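Local atomic coordinates of glutathione-specific gamma-glutamylcyclotransferase (Saccharomyces cerevisiae S288c, PDB entry 5HWK), a protein that cleaves glutathione specifically, releasing 5-oxo-L-proline and the dipeptide cysteinylglycine. Residues 32-44 against 54-66. Sequence-based numbering, arbitrary orientation.
With PO4 (phosphate ion), chain D.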
ATOM      1  N   ILE A  32      -8.533  -1.834   2.450  1.00 37.07           N
ATOM      2  CA  ILE A  32      -8.145  -2.952   1.598  1.00 35.47           C
ATOM      3  C   ILE A  32      -7.862  -4.137   2.507  1.00 34.38           C
ATOM      4  O   ILE A  32      -6.977  -4.066   3.365  1.00 39.23           O
ATOM      5  CB  ILE A  32      -6.896  -2.585   0.781  1.00 34.59           C
ATOM      6  CG1 ILE A  32      -7.104  -1.276   0.002  1.00 33.29           C
ATOM      7  CG2 ILE A  32      -6.505  -3.718  -0.148  1.00 34.69           C
ATOM      8  CD1 ILE A  32      -5.780  -0.654  -0.491  1.00 34.00           C
ATOM      9  N   HIS A  33      -8.586  -5.239   2.308  1.00 34.26           N
ATOM     10  CA  HIS A  33      -8.364  -6.430   3.113  1.00 33.60           C
ATOM     11  C   HIS A  33      -7.417  -7.380   2.409  1.00 34.55           C
ATOM     12  O   HIS A  33      -7.327  -7.393   1.179  1.00 36.46           O
ATOM     13  CB  HIS A  33      -9.692  -7.135   3.354  1.00 34.53           C
ATOM     14  CG  HIS A  33     -10.571  -6.407   4.307  1.00 37.21           C
ATOM     15  ND1 HIS A  33     -10.649  -6.727   5.643  1.00 39.91           N
ATOM     16  CD2 HIS A  33     -11.410  -5.360   4.119  1.00 39.98           C
ATOM     17  CE1 HIS A  33     -11.513  -5.919   6.235  1.00 40.79           C
ATOM     18  NE2 HIS A  33     -11.984  -5.077   5.333  1.00 42.68           N
ATOM     19  N   GLY A  34      -6.664  -8.145   3.204  1.00 33.48           N
ATOM     20  CA  GLY A  34      -5.862  -9.219   2.677  1.00 33.47           C
ATOM     21  C   GLY A  34      -4.384  -8.908   2.504  1.00 30.59           C
ATOM     22  O   GLY A  34      -3.639  -9.792   2.053  1.00 31.30           O
ATOM     23  N   PHE A  35      -3.929  -7.686   2.827  1.00 31.16           N
ATOM     24  CA  PHE A  35      -2.545  -7.259   2.632  1.00 29.21           C
ATOM     25  C   PHE A  35      -2.135  -6.430   3.833  1.00 29.50           C
ATOM     26  O   PHE A  35      -2.962  -5.733   4.435  1.00 32.89           O
ATOM     27  CB  PHE A  35      -2.435  -6.379   1.379  1.00 30.06           C
ATOM     28  CG  PHE A  35      -2.713  -7.108   0.078  1.00 32.80           C
ATOM     29  CD1 PHE A  35      -4.011  -7.226  -0.436  1.00 36.57           C
ATOM     30  CD2 PHE A  35      -1.664  -7.694  -0.632  1.00 34.56           C
ATOM     31  CE1 PHE A  35      -4.236  -7.907  -1.617  1.00 37.70           C
ATOM     32  CE2 PHE A  35      -1.904  -8.388  -1.825  1.00 36.48           C
ATOM     33  CZ  PHE A  35      -3.174  -8.484  -2.315  1.00 38.45           C
ATOM     34  N   ALA A  36      -0.852  -6.486   4.171  1.00 26.48           N
ATOM     35  CA  ALA A  36      -0.257  -5.541   5.103  1.00 25.71           C
ATOM     36  C   ALA A  36       0.695  -4.638   4.324  1.00 22.82           C
ATOM     37  O   ALA A  36       1.436  -5.108   3.459  1.00 25.14           O
ATOM     38  CB  ALA A  36       0.602  -6.291   6.129  1.00 27.86           C
ATOM     39  N   ARG A  37       0.747  -3.359   4.679  1.00 21.55           N
ATOM     40  CA  ARG A  37       1.671  -2.421   4.028  1.00 20.02           C
ATOM     41  C   ARG A  37       2.891  -2.214   4.933  1.00 20.03           C
ATOM     42  O   ARG A  37       2.730  -1.979   6.134  1.00 21.04           O
ATOM     43  CB  ARG A  37       1.000  -1.075   3.783  1.00 22.02           C
ATOM     44  CG  ARG A  37       1.940   0.023   3.285  1.00 22.07           C
ATOM     45  CD  ARG A  37       1.231   1.321   2.959  1.00 23.46           C
ATOM     46  NE  ARG A  37       0.410   1.723   4.076  1.00 23.15           N
ATOM     47  CZ  ARG A  37      -0.816   2.215   3.941  1.00 23.89           C
ATOM     48  NH1 ARG A  37      -1.282   2.561   2.729  1.00 25.36           N
ATOM     49  NH2 ARG A  37      -1.579   2.405   5.010  1.00 26.41           N
ATOM     50  N   ARG A  38       4.091  -2.373   4.372  1.00 19.49           N
ATOM     51  CA  ARG A  38       5.311  -2.216   5.156  1.00 18.98           C
ATOM     52  C   ARG A  38       6.313  -1.446   4.316  1.00 18.93           C
ATOM     53  O   ARG A  38       6.344  -1.556   3.090  1.00 19.12           O
ATOM     54  CB  ARG A  38       5.924  -3.600   5.518  1.00 19.61           C
ATOM     55  CG  ARG A  38       5.135  -4.415   6.557  1.00 20.15           C
ATOM     56  CD  ARG A  38       5.162  -3.721   7.899  1.00 20.75           C
ATOM     57  NE  ARG A  38       4.496  -4.435   8.984  1.00 21.83           N
ATOM     58  CZ  ARG A  38       3.211  -4.302   9.307  1.00 22.21           C
ATOM     59  NH1 ARG A  38       2.398  -3.542   8.567  1.00 23.05           N
ATOM     60  NH2 ARG A  38       2.735  -4.963  10.363  1.00 24.41           N
ATOM     61  N   PHE A  39       7.207  -0.714   4.996  1.00 17.96           N
ATOM     62  CA  PHE A  39       8.253   0.032   4.283  1.00 17.69           C
ATOM     63  C   PHE A  39       9.485  -0.867   4.109  1.00 18.16           C
ATOM     64  O   PHE A  39      10.584  -0.625   4.623  1.00 20.27           O
ATOM     65  CB  PHE A  39       8.592   1.331   5.005  1.00 18.64           C
ATOM     66  CG  PHE A  39       7.695   2.504   4.657  1.00 19.15           C
ATOM     67  CD1 PHE A  39       6.320   2.384   4.653  1.00 20.81           C
ATOM     68  CD2 PHE A  39       8.262   3.749   4.382  1.00 21.07           C
ATOM     69  CE1 PHE A  39       5.512   3.476   4.360  1.00 23.33           C
ATOM     70  CE2 PHE A  39       7.488   4.835   4.128  1.00 21.65           C
ATOM     71  CZ  PHE A  39       6.114   4.710   4.090  1.00 22.67           C
ATOM     72  N   TRP A  40       9.246  -1.982   3.407  1.00 19.52           N
ATOM     73  CA  TRP A  40      10.191  -3.072   3.199  1.00 19.74           C
ATOM     74  C   TRP A  40      10.691  -3.162   1.770  1.00 19.27           C
ATOM     75  O   TRP A  40      11.203  -4.221   1.363  1.00 20.55           O
ATOM     76  CB  TRP A  40       9.597  -4.388   3.669  1.00 22.32           C
ATOM     77  CG  TRP A  40       9.401  -4.461   5.143  1.00 21.28           C
ATOM     78  CD1 TRP A  40       9.809  -3.544   6.093  1.00 22.21           C
ATOM     79  CD2 TRP A  40       8.821  -5.550   5.855  1.00 22.98           C
ATOM     80  NE1 TRP A  40       9.460  -3.995   7.346  1.00 22.38           N
ATOM     81  CE2 TRP A  40       8.854  -5.225   7.228  1.00 21.95           C
ATOM     82  CE3 TRP A  40       8.227  -6.752   5.459  1.00 23.39           C
ATOM     83  CZ2 TRP A  40       8.319  -6.063   8.207  1.00 24.43           C
ATOM     84  CZ3 TRP A  40       7.698  -7.589   6.443  1.00 25.04           C
ATOM     85  CH2 TRP A  40       7.756  -7.238   7.793  1.00 26.68           C
ATOM     86  N   GLN A  41      10.576  -2.076   1.004  1.00 19.75           N
ATOM     87  CA  GLN A  41      11.101  -1.986  -0.342  1.00 19.03           C
ATOM     88  C   GLN A  41      12.163  -0.887  -0.355  1.00 19.31           C
ATOM     89  O   GLN A  41      11.958   0.192   0.200  1.00 20.34           O
ATOM     90  CB  GLN A  41       9.967  -1.695  -1.317  1.00 19.48           C
ATOM     91  CG  GLN A  41      10.390  -1.630  -2.759  1.00 19.94           C
ATOM     92  CD  GLN A  41      10.465  -3.020  -3.387  1.00 21.10           C
ATOM     93  OE1 GLN A  41      10.400  -4.043  -2.691  1.00 23.12           O
ATOM     94  NE2 GLN A  41      10.564  -3.064  -4.708  1.00 23.98           N
ATOM     95  N   SER A  42      13.347  -1.178  -0.874  1.00 20.77           N
ATOM     96  CA  SER A  42      14.339  -0.105  -0.933  1.00 20.56           C
ATOM     97  C   SER A  42      14.125   0.792  -2.156  1.00 20.72           C
ATOM     98  O   SER A  42      13.542   0.368  -3.154  1.00 25.95           O
ATOM     99  CB  SER A  42      15.724  -0.699  -0.981  1.00 23.73           C
ATOM    100  OG  SER A  42      15.811  -1.418  -2.154  1.00 31.28           O
ATOM    101  N   SER A  43      14.511   2.075  -2.026  1.00 19.05           N
ATOM    102  CA  SER A  43      14.453   3.024  -3.122  1.00 19.25           C
ATOM    103  C   SER A  43      15.873   3.515  -3.390  1.00 17.48           C
ATOM    104  O   SER A  43      16.558   4.019  -2.476  1.00 19.97           O
ATOM    105  CB  SER A  43      13.568   4.196  -2.760  1.00 19.83           C
ATOM    106  OG  SER A  43      13.703   5.197  -3.748  1.00 20.39           O
ATOM    107  N   THR A  44      16.310   3.406  -4.644  1.00 20.09           N
ATOM    108  CA  THR A  44      17.636   3.869  -5.048  1.00 20.89           C
ATOM    109  C   THR A  44      17.612   4.985  -6.059  1.00 20.58           C
ATOM    110  O   THR A  44      18.675   5.518  -6.357  1.00 22.02           O
ATOM    111  CB  THR A  44      18.510   2.709  -5.542  1.00 22.52           C
ATOM    112  OG1 THR A  44      17.869   2.121  -6.670  1.00 24.62           O
ATOM    113  CG2 THR A  44      18.595   1.656  -4.479  1.00 23.13           C
ATOM    114  N   GLY A  54      16.933   4.185   0.288  1.00 19.60           N
ATOM    115  CA  GLY A  54      15.878   4.526   1.219  1.00 20.11           C
ATOM    116  C   GLY A  54      14.882   3.378   1.402  1.00 19.62           C
ATOM    117  O   GLY A  54      15.116   2.240   0.984  1.00 20.34           O
ATOM    118  N   ARG A  55      13.733   3.701   1.981  1.00 18.61           N
ATOM    119  CA  ARG A  55      12.676   2.744   2.269  1.00 18.36           C
ATOM    120  C   ARG A  55      11.350   3.299   1.801  1.00 17.02           C
ATOM    121  O   ARG A  55      10.936   4.388   2.222  1.00 19.23           O
ATOM    122  CB  ARG A  55      12.548   2.397   3.746  1.00 18.60           C
ATOM    123  CG  ARG A  55      13.759   1.814   4.348  1.00 19.55           C
ATOM    124  CD  ARG A  55      13.845   0.354   3.921  1.00 21.36           C
ATOM    125  NE  ARG A  55      14.939  -0.376   4.583  1.00 21.94           N
ATOM    126  CZ  ARG A  55      16.149  -0.450   4.069  1.00 21.52           C
ATOM    127  NH1 ARG A  55      16.470   0.160   2.948  1.00 22.76           N
ATOM    128  NH2 ARG A  55      17.067  -1.160   4.703  1.00 24.26           N
ATOM    129  N   VAL A  56      10.619   2.516   0.991  1.00 17.54           N
ATOM    130  CA  VAL A  56       9.321   2.931   0.469  1.00 18.20           C
ATOM    131  C   VAL A  56       8.351   1.765   0.646  1.00 18.18           C
ATOM    132  O   VAL A  56       8.720   0.691   1.111  1.00 18.34           O
ATOM    133  CB  VAL A  56       9.444   3.411  -0.994  1.00 17.94           C
ATOM    134  CG1 VAL A  56      10.224   4.723  -1.057  1.00 19.51           C
ATOM    135  CG2 VAL A  56      10.054   2.360  -1.882  1.00 19.70           C
ATOM    136  N   ALA A  57       7.077   2.024   0.349  1.00 17.48           N
ATOM    137  CA  ALA A  57       6.028   1.079   0.731  1.00 17.92           C
ATOM    138  C   ALA A  57       5.868  -0.077  -0.254  1.00 19.47           C
ATOM    139  O   ALA A  57       5.945   0.101  -1.478  1.00 20.53           O
ATOM    140  CB  ALA A  57       4.700   1.818   0.812  1.00 19.83           C
ATOM    141  N   THR A  58       5.582  -1.248   0.291  1.00 18.69           N
ATOM    142  CA  THR A  58       5.090  -2.377  -0.513  1.00 18.98           C
ATOM    143  C   THR A  58       3.958  -3.021   0.254  1.00 19.71           C
ATOM    144  O   THR A  58       3.733  -2.729   1.407  1.00 21.64           O
ATOM    145  CB  THR A  58       6.263  -3.325  -0.867  1.00 20.32           C
ATOM    146  OG1 THR A  58       5.773  -4.325  -1.755  1.00 22.08           O
ATOM    147  CG2 THR A  58       6.826  -4.011   0.347  1.00 23.30           C
ATOM    148  N   LEU A  59       3.199  -3.896  -0.415  1.00 21.56           N
ATOM    149  CA  LEU A  59       2.121  -4.630   0.232  1.00 23.60           C
ATOM    150  C   LEU A  59       2.531  -6.087   0.273  1.00 27.86           C
ATOM    151  O   LEU A  59       3.091  -6.608  -0.695  1.00 31.55           O
ATOM    152  CB  LEU A  59       0.873  -4.605  -0.633  1.00 30.63           C
ATOM    153  CG  LEU A  59       0.023  -3.393  -0.636  1.00 31.97           C
ATOM    154  CD1 LEU A  59      -1.251  -3.728  -1.494  1.00 31.61           C
ATOM    155  CD2 LEU A  59      -0.345  -2.980   0.770  1.00 31.97           C
ATOM    156  N   ILE A  60       2.234  -6.756   1.372  1.00 27.27           N
ATOM    157  CA  ILE A  60       2.545  -8.166   1.501  1.00 27.91           C
ATOM    158  C   ILE A  60       1.231  -8.912   1.667  1.00 30.09           C
ATOM    159  O   ILE A  60       0.431  -8.585   2.557  1.00 27.29           O
ATOM    160  CB  ILE A  60       3.475  -8.407   2.689  1.00 32.60           C
ATOM    161  CG1 ILE A  60       4.649  -7.449   2.548  1.00 36.88           C
ATOM    162  CG2 ILE A  60       3.898  -9.847   2.693  1.00 33.88           C
ATOM    163  CD1 ILE A  60       5.141  -7.069   3.819  1.00 39.12           C
ATOM    164  N   PRO A  61       0.941  -9.888   0.819  1.00 32.44           N
ATOM    165  CA  PRO A  61      -0.333 -10.594   0.942  1.00 34.32           C
ATOM    166  C   PRO A  61      -0.324 -11.553   2.109  1.00 32.62           C
ATOM    167  O   PRO A  61       0.715 -12.082   2.513  1.00 31.59           O
ATOM    168  CB  PRO A  61      -0.453 -11.370  -0.370  1.00 35.65           C
ATOM    169  CG  PRO A  61       0.933 -11.558  -0.798  1.00 36.25           C
ATOM    170  CD  PRO A  61       1.691 -10.313  -0.377  1.00 34.63           C
ATOM    171  N   TYR A  62      -1.542 -11.820   2.585  1.00 32.78           N
ATOM    172  CA  TYR A  62      -1.760 -12.757   3.687  1.00 33.55           C
ATOM    173  C   TYR A  62      -1.023 -14.080   3.459  1.00 35.01           C
ATOM    174  O   TYR A  62      -0.378 -14.608   4.369  1.00 37.07           O
ATOM    175  CB  TYR A  62      -3.265 -13.028   3.842  1.00 34.91           C
ATOM    176  CG  TYR A  62      -3.610 -14.069   4.875  1.00 36.83           C
ATOM    177  CD1 TYR A  62      -3.682 -13.751   6.228  1.00 36.99           C
ATOM    178  CD2 TYR A  62      -3.867 -15.369   4.495  1.00 37.80           C
ATOM    179  CE1 TYR A  62      -3.980 -14.692   7.176  1.00 38.64           C
ATOM    180  CE2 TYR A  62      -4.171 -16.335   5.434  1.00 38.31           C
ATOM    181  CZ  TYR A  62      -4.241 -15.999   6.773  1.00 39.04           C
ATOM    182  OH  TYR A  62      -4.578 -16.980   7.687  1.00 42.93           O
ATOM    183  N   GLU A  63      -1.121 -14.638   2.248  1.00 38.13           N
ATOM    184  CA  GLU A  63      -0.539 -15.955   2.005  1.00 40.88           C
ATOM    185  C   GLU A  63       0.981 -15.944   2.148  1.00 40.09           C
ATOM    186  O   GLU A  63       1.579 -16.968   2.505  1.00 43.42           O
ATOM    187  CB  GLU A  63      -0.961 -16.483   0.636  1.00 41.43           C
ATOM    188  N   ASP A  64       1.620 -14.792   1.941  1.00 38.93           N
ATOM    189  CA  ASP A  64       3.051 -14.714   2.206  1.00 39.54           C
ATOM    190  C   ASP A  64       3.338 -14.493   3.681  1.00 38.29           C
ATOM    191  O   ASP A  64       4.346 -14.992   4.200  1.00 39.61           O
ATOM    192  CB  ASP A  64       3.666 -13.570   1.407  1.00 42.37           C
ATOM    193  CG  ASP A  64       3.868 -13.929  -0.038  1.00 46.48           C
ATOM    194  OD1 ASP A  64       3.732 -15.121  -0.361  1.00 49.43           O
ATOM    195  OD2 ASP A  64       4.148 -13.036  -0.857  1.00 46.54           O
ATOM    196  N   ILE A  65       2.479 -13.737   4.359  1.00 34.37           N
ATOM    197  CA  ILE A  65       2.682 -13.449   5.776  1.00 33.27           C
ATOM    198  C   ILE A  65       2.661 -14.726   6.597  1.00 33.46           C
ATOM    199  O   ILE A  65       3.524 -14.956   7.450  1.00 32.85           O
ATOM    200  CB  ILE A  65       1.630 -12.445   6.268  1.00 31.30           C
ATOM    201  CG1 ILE A  65       1.853 -11.064   5.632  1.00 31.96           C
ATOM    202  CG2 ILE A  65       1.650 -12.358   7.777  1.00 31.74           C
ATOM    203  CD1 ILE A  65       0.711 -10.170   5.767  1.00 34.04           C
ATOM    204  N   ILE A  66       1.674 -15.585   6.350  1.00 34.68           N
ATOM    205  CA  ILE A  66       1.523 -16.768   7.191  1.00 37.95           C
ATOM    206  C   ILE A  66       2.628 -17.789   6.949  1.00 39.54           C
ATOM    207  O   ILE A  66       2.820 -18.685   7.773  1.00 42.33           O
ATOM    208  CB  ILE A  66       0.114 -17.398   7.078  1.00 40.67           C
ATOM    209  CG1 ILE A  66      -0.151 -17.868   5.648  1.00 41.14           C
ATOM    210  CG2 ILE A  66      -0.950 -16.401   7.547  1.00 40.87           C
ATOM    211  CD1 ILE A  66      -1.400 -18.751   5.513  1.00 42.03           C
TER
HETATM  212  P   PO4 D 302      13.264   3.238  -6.664  1.00 21.38           P
HETATM  213  O1  PO4 D 302      14.468   2.332  -6.427  1.00 22.21           O
HETATM  214  O2  PO4 D 302      12.701   3.022  -8.052  1.00 23.69           O
HETATM  215  O3  PO4 D 302      13.614   4.697  -6.337  1.00 22.46           O
HETATM  216  O4  PO4 D 302      12.166   2.819  -5.625  1.00 21.33           O
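A36 and I60 form an antiparallel hydrogen-bonded pair: A36 N gives to I60 O at 2.9 Å and I60 N returns to A36 O at 2.8 Å, the latter bond in the carbonyl plane. R38 and T58 repeat the pattern. Beyond them the register slips by one, a beta bulge with F39 at the centre of an inverse gamma turn, and pairing resumes at Q41 and V56, where Q41 N to V56 O is weak (3.3 Å) but V56 N to Q41 O is short (2.8 Å). S43 N then bonds G54 O at 3.1 Å. F39 O, at the bulge, is buried with no polar partner in the model; R55 CD lies against it at 3.5 Å.

F35 CE2 meets P61 CB at 3.6 Å, and the F35 and L59 side chains cross at about a right angle. The F39 ring lays one face over the V56-A57 peptide. I60 CD1 touches W40 CE3 at 3.5 Å, while R38 CB lies over one face of that indole.

Farther out, R55 bends at chi2 (-77°), and its NH1 bonds G54 O from the face opposite S43 N; its NE makes a salt bridge with E174. R37 NH2 makes a salt bridge with D218, and R37 NH1 bonds Y13 O. A phosphate, probably from the crystallisation liquor, accepts from S43 OG and T44 N. L59 lies against Y13, which lines the benzoic acid pocket and is a substrate-binding residue by similarity, and V56 against E115, the proton acceptor by similarity. The sheet thus stands behind the pocket as a second shell, and since every hydrogen bond between the strands is main chain to main chain, its pairing does not depend on side-chain polar groups.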